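Local structure of putative lipase (Bacteroides thetaiotaomicron VPI-5482, 3BZW) at residues Thr98-Ser103 / Arg144-Ile149. The protein probably acts as a lipase or esterase of the GDSL-like (SGNH) hydrolase family, perhaps with lysophospholipase activity. Residues are numbered along the deposited sequence; the frame is centred on the assembly and turned at random.
Sequences TNDYNS and RGRINI. With ACT (acetate ion), chain G; SO4 (sulfate ion), chain L.
D100 and R146 join the short helix 98-102 to the start of helix 143-157 through one salt bridge, D100 OD1 to R146 NH1 at 2.8 Å. The bond is bent (N-H...O 131°), and NH1 reaches OD1 from above the carboxylate, 41° out of its plane; OD1 meets the guanidinium edge, somewhat tilted from its plane, and the two flat groups are turned 73° apart. The fit is closest here: R146 CD also lies 3.5 Å from D100 OD1, and the carboxylate is buried, its OD2 accepting a bond from W71 N. R146, extended from CG to NE, spans the gap, while Q70 OE1 takes a further bond from NH1 and Q140 O one from NE. Replacing R146 by alanine removes the guanidinium, which would probably leave D100 OD1 without its charged mate and Q70 OE1 and Q140 O without this donor.

The contact is otherwise sparse: D100 and R146 alone supply its 71 Å² of buried surface, their CA atoms 9.8 Å apart. Partly exposed R144 instead hydrogen-bonds a sulfate through NH2 to O2 (2.7 Å) and NH1 to O4 (3.0 Å), linking it to T130 of a neighbouring subunit.

N99 ND2 donates an almost straight 2.8 Å bond to acetate OXT; both ions probably come from the crystallisation liquor. H242 NE2, probably of the catalytic histidine, also binds the acetate, as do S35 N and G68 N, which with N99 ND2 are consistent with the oxyanion hole of SGNH hydrolases, T98-D100 ending the family's GxND block.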
ATOM      1  N   THR A  98      29.952   5.696 -12.724  1.00  3.81           N
ATOM      2  CA  THR A  98      29.788   7.010 -12.120  1.00  5.62           C
ATOM      3  C   THR A  98      29.906   8.134 -13.157  1.00  5.88           C
ATOM      4  O   THR A  98      29.268   9.180 -13.025  1.00  6.85           O
ATOM      5  CB  THR A  98      30.790   7.220 -10.955  1.00  3.87           C
ATOM      6  OG1 THR A  98      30.232   8.154 -10.022  1.00  4.52           O
ATOM      7  CG2 THR A  98      32.124   7.752 -11.463  1.00  4.50           C
ATOM      8  N   ASN A  99      30.700   7.914 -14.202  1.00  6.10           N
ATOM      9  CA  ASN A  99      30.850   8.929 -15.238  1.00  6.83           C
ATOM     10  C   ASN A  99      29.648   8.968 -16.187  1.00  5.71           C
ATOM     11  O   ASN A  99      29.376   9.994 -16.814  1.00  4.30           O
ATOM     12  CB  ASN A  99      32.153   8.717 -16.017  1.00  6.22           C
ATOM     13  CG  ASN A  99      33.387   9.070 -15.197  1.00  9.02           C
ATOM     14  OD1 ASN A  99      33.405  10.083 -14.495  1.00  8.62           O
ATOM     15  ND2 ASN A  99      34.427   8.247 -15.295  1.00  6.07           N
ATOM     16  N   ASP A 100      28.938   7.850 -16.313  1.00  6.23           N
ATOM     17  CA  ASP A 100      27.745   7.827 -17.157  1.00  5.06           C
ATOM     18  C   ASP A 100      26.731   8.751 -16.481  1.00  5.17           C
ATOM     19  O   ASP A 100      26.002   9.496 -17.143  1.00  6.31           O
ATOM     20  CB  ASP A 100      27.185   6.408 -17.262  1.00  4.50           C
ATOM     21  CG  ASP A 100      28.069   5.493 -18.088  1.00  6.02           C
ATOM     22  OD1 ASP A 100      27.757   5.270 -19.279  1.00  5.70           O
ATOM     23  OD2 ASP A 100      29.085   5.007 -17.546  1.00  3.35           O
ATOM     24  N   TYR A 101      26.697   8.706 -15.154  1.00  2.98           N
ATOM     25  CA  TYR A 101      25.789   9.567 -14.402  1.00  4.79           C
ATOM     26  C   TYR A 101      26.177  11.025 -14.628  1.00  5.69           C
ATOM     27  O   TYR A 101      25.351  11.851 -15.017  1.00  6.09           O
ATOM     28  CB  TYR A 101      25.855   9.257 -12.901  1.00  3.27           C
ATOM     29  CG  TYR A 101      25.374  10.405 -12.030  1.00  4.21           C
ATOM     30  CD1 TYR A 101      24.017  10.715 -11.919  1.00  3.21           C
ATOM     31  CD2 TYR A 101      26.292  11.212 -11.358  1.00  4.86           C
ATOM     32  CE1 TYR A 101      23.586  11.816 -11.153  1.00  5.30           C
ATOM     33  CE2 TYR A 101      25.881  12.305 -10.603  1.00  4.97           C
ATOM     34  CZ  TYR A 101      24.532  12.604 -10.504  1.00  6.03           C
ATOM     35  OH  TYR A 101      24.151  13.693  -9.763  1.00  5.94           O
ATOM     36  N   ASN A 102      27.447  11.335 -14.392  1.00  5.07           N
ATOM     37  CA  ASN A 102      27.929  12.700 -14.548  1.00  5.24           C
ATOM     38  C   ASN A 102      27.753  13.247 -15.964  1.00  5.88           C
ATOM     39  O   ASN A 102      27.491  14.437 -16.147  1.00  7.09           O
ATOM     40  CB  ASN A 102      29.406  12.785 -14.151  1.00  5.29           C
ATOM     41  CG  ASN A 102      29.946  14.200 -14.235  1.00  5.19           C
ATOM     42  OD1 ASN A 102      30.954  14.460 -14.902  1.00  7.63           O
ATOM     43  ND2 ASN A 102      29.277  15.123 -13.555  1.00  3.14           N
ATOM     44  N   SER A 103      27.876  12.378 -16.961  1.00  5.48           N
ATOM     45  CA  SER A 103      27.749  12.802 -18.350  1.00  5.86           C
ATOM     46  C   SER A 103      26.323  12.745 -18.894  1.00  5.77           C
ATOM     47  O   SER A 103      26.104  12.842 -20.105  1.00  6.71           O
ATOM     48  CB  SER A 103      28.689  11.972 -19.226  1.00  6.70           C
ATOM     49  OG  SER A 103      30.039  12.178 -18.825  1.00  7.94           O
ATOM     50  N   ARG A 144      21.697   1.407 -20.226  1.00  2.88           N
ATOM     51  CA  ARG A 144      21.305   0.002 -20.270  1.00  4.99           C
ATOM     52  C   ARG A 144      21.848  -0.626 -21.547  1.00  6.18           C
ATOM     53  O   ARG A 144      22.258  -1.789 -21.557  1.00  5.06           O
ATOM     54  CB  ARG A 144      19.780  -0.127 -20.207  1.00  4.89           C
ATOM     55  CG  ARG A 144      19.221   0.065 -18.799  1.00  5.64           C
ATOM     56  CD  ARG A 144      17.714   0.254 -18.805  1.00  6.42           C
ATOM     57  NE  ARG A 144      17.159   0.207 -17.454  1.00  7.52           N
ATOM     58  CZ  ARG A 144      15.927   0.587 -17.137  1.00  6.96           C
ATOM     59  NH1 ARG A 144      15.111   1.050 -18.072  1.00 10.26           N
ATOM     60  NH2 ARG A 144      15.502   0.490 -15.884  1.00 10.48           N
ATOM     61  N   GLY A 145      21.858   0.157 -22.622  1.00  5.05           N
ATOM     62  CA  GLY A 145      22.377  -0.336 -23.886  1.00  5.77           C
ATOM     63  C   GLY A 145      23.862  -0.624 -23.771  1.00  5.71           C
ATOM     64  O   GLY A 145      24.357  -1.619 -24.300  1.00  5.73           O
ATOM     65  N   ARG A 146      24.579   0.254 -23.074  1.00  5.40           N
ATOM     66  CA  ARG A 146      26.018   0.089 -22.887  1.00  5.68           C
ATOM     67  C   ARG A 146      26.327  -1.131 -22.029  1.00  5.28           C
ATOM     68  O   ARG A 146      27.323  -1.822 -22.251  1.00  4.54           O
ATOM     69  CB  ARG A 146      26.611   1.341 -22.234  1.00  6.03           C
ATOM     70  CG  ARG A 146      26.547   2.575 -23.113  1.00  6.96           C
ATOM     71  CD  ARG A 146      27.115   3.789 -22.396  1.00  6.51           C
ATOM     72  NE  ARG A 146      27.166   4.953 -23.274  1.00  8.63           N
ATOM     73  CZ  ARG A 146      27.803   6.081 -22.978  1.00 10.40           C
ATOM     74  NH1 ARG A 146      28.444   6.193 -21.822  1.00 10.70           N
ATOM     75  NH2 ARG A 146      27.803   7.092 -23.838  1.00 10.16           N
ATOM     76  N   ILE A 147      25.479  -1.391 -21.039  1.00  5.26           N
ATOM     77  CA  ILE A 147      25.684  -2.545 -20.176  1.00  5.32           C
ATOM     78  C   ILE A 147      25.441  -3.819 -20.987  1.00  6.37           C
ATOM     79  O   ILE A 147      26.173  -4.800 -20.845  1.00  4.46           O
ATOM     80  CB  ILE A 147      24.747  -2.497 -18.943  1.00  5.30           C
ATOM     81  CG1 ILE A 147      25.167  -1.338 -18.030  1.00  5.07           C
ATOM     82  CG2 ILE A 147      24.816  -3.811 -18.174  1.00  5.83           C
ATOM     83  CD1 ILE A 147      24.234  -1.096 -16.848  1.00  4.43           C
ATOM     84  N   ASN A 148      24.422  -3.800 -21.843  1.00  5.96           N
ATOM     85  CA  ASN A 148      24.126  -4.963 -22.676  1.00  5.55           C
ATOM     86  C   ASN A 148      25.325  -5.272 -23.571  1.00  5.26           C
ATOM     87  O   ASN A 148      25.757  -6.421 -23.671  1.00  5.08           O
ATOM     88  CB  ASN A 148      22.893  -4.716 -23.556  1.00  5.18           C
ATOM     89  CG  ASN A 148      21.594  -4.755 -22.773  1.00  5.92           C
ATOM     90  OD1 ASN A 148      21.517  -5.339 -21.691  1.00  5.33           O
ATOM     91  ND2 ASN A 148      20.553  -4.149 -23.335  1.00  5.93           N
ATOM     92  N   ILE A 149      25.853  -4.239 -24.222  1.00  4.74           N
ATOM     93  CA  ILE A 149      27.010  -4.394 -25.106  1.00  5.38           C
ATOM     94  C   ILE A 149      28.242  -4.838 -24.309  1.00  6.19           C
ATOM     95  O   ILE A 149      28.974  -5.744 -24.724  1.00  4.85           O
ATOM     96  CB  ILE A 149      27.352  -3.063 -25.818  1.00  6.98           C
ATOM     97  CG1 ILE A 149      26.241  -2.695 -26.804  1.00  7.59           C
ATOM     98  CG2 ILE A 149      28.702  -3.184 -26.523  1.00  7.15           C
ATOM     99  CD1 ILE A 149      26.365  -1.294 -27.394  1.00 10.23           C
TER
HETATM  100  C   ACT G 301      36.353   9.487 -12.869  1.00  9.06           C
HETATM  101  O   ACT G 301      36.701  10.636 -12.663  1.00  9.73           O
HETATM  102  OXT ACT G 301      36.715   8.917 -13.885  1.00  8.64           O
HETATM  103  CH3 ACT G 301      35.493   8.765 -11.863  1.00  7.95           C
HETATM  104  S   SO4 L 303      11.978   1.159 -15.844  1.00 41.01           S
HETATM  105  O1  SO4 L 303      11.061   1.909 -14.956  1.00 39.36           O
HETATM  106  O2  SO4 L 303      12.972   0.450 -15.013  1.00 39.41           O
HETATM  107  O3  SO4 L 303      11.214   0.170 -16.631  1.00 39.27           O
HETATM  108  O4  SO4 L 303      12.664   2.094 -16.756  1.00 39.23           O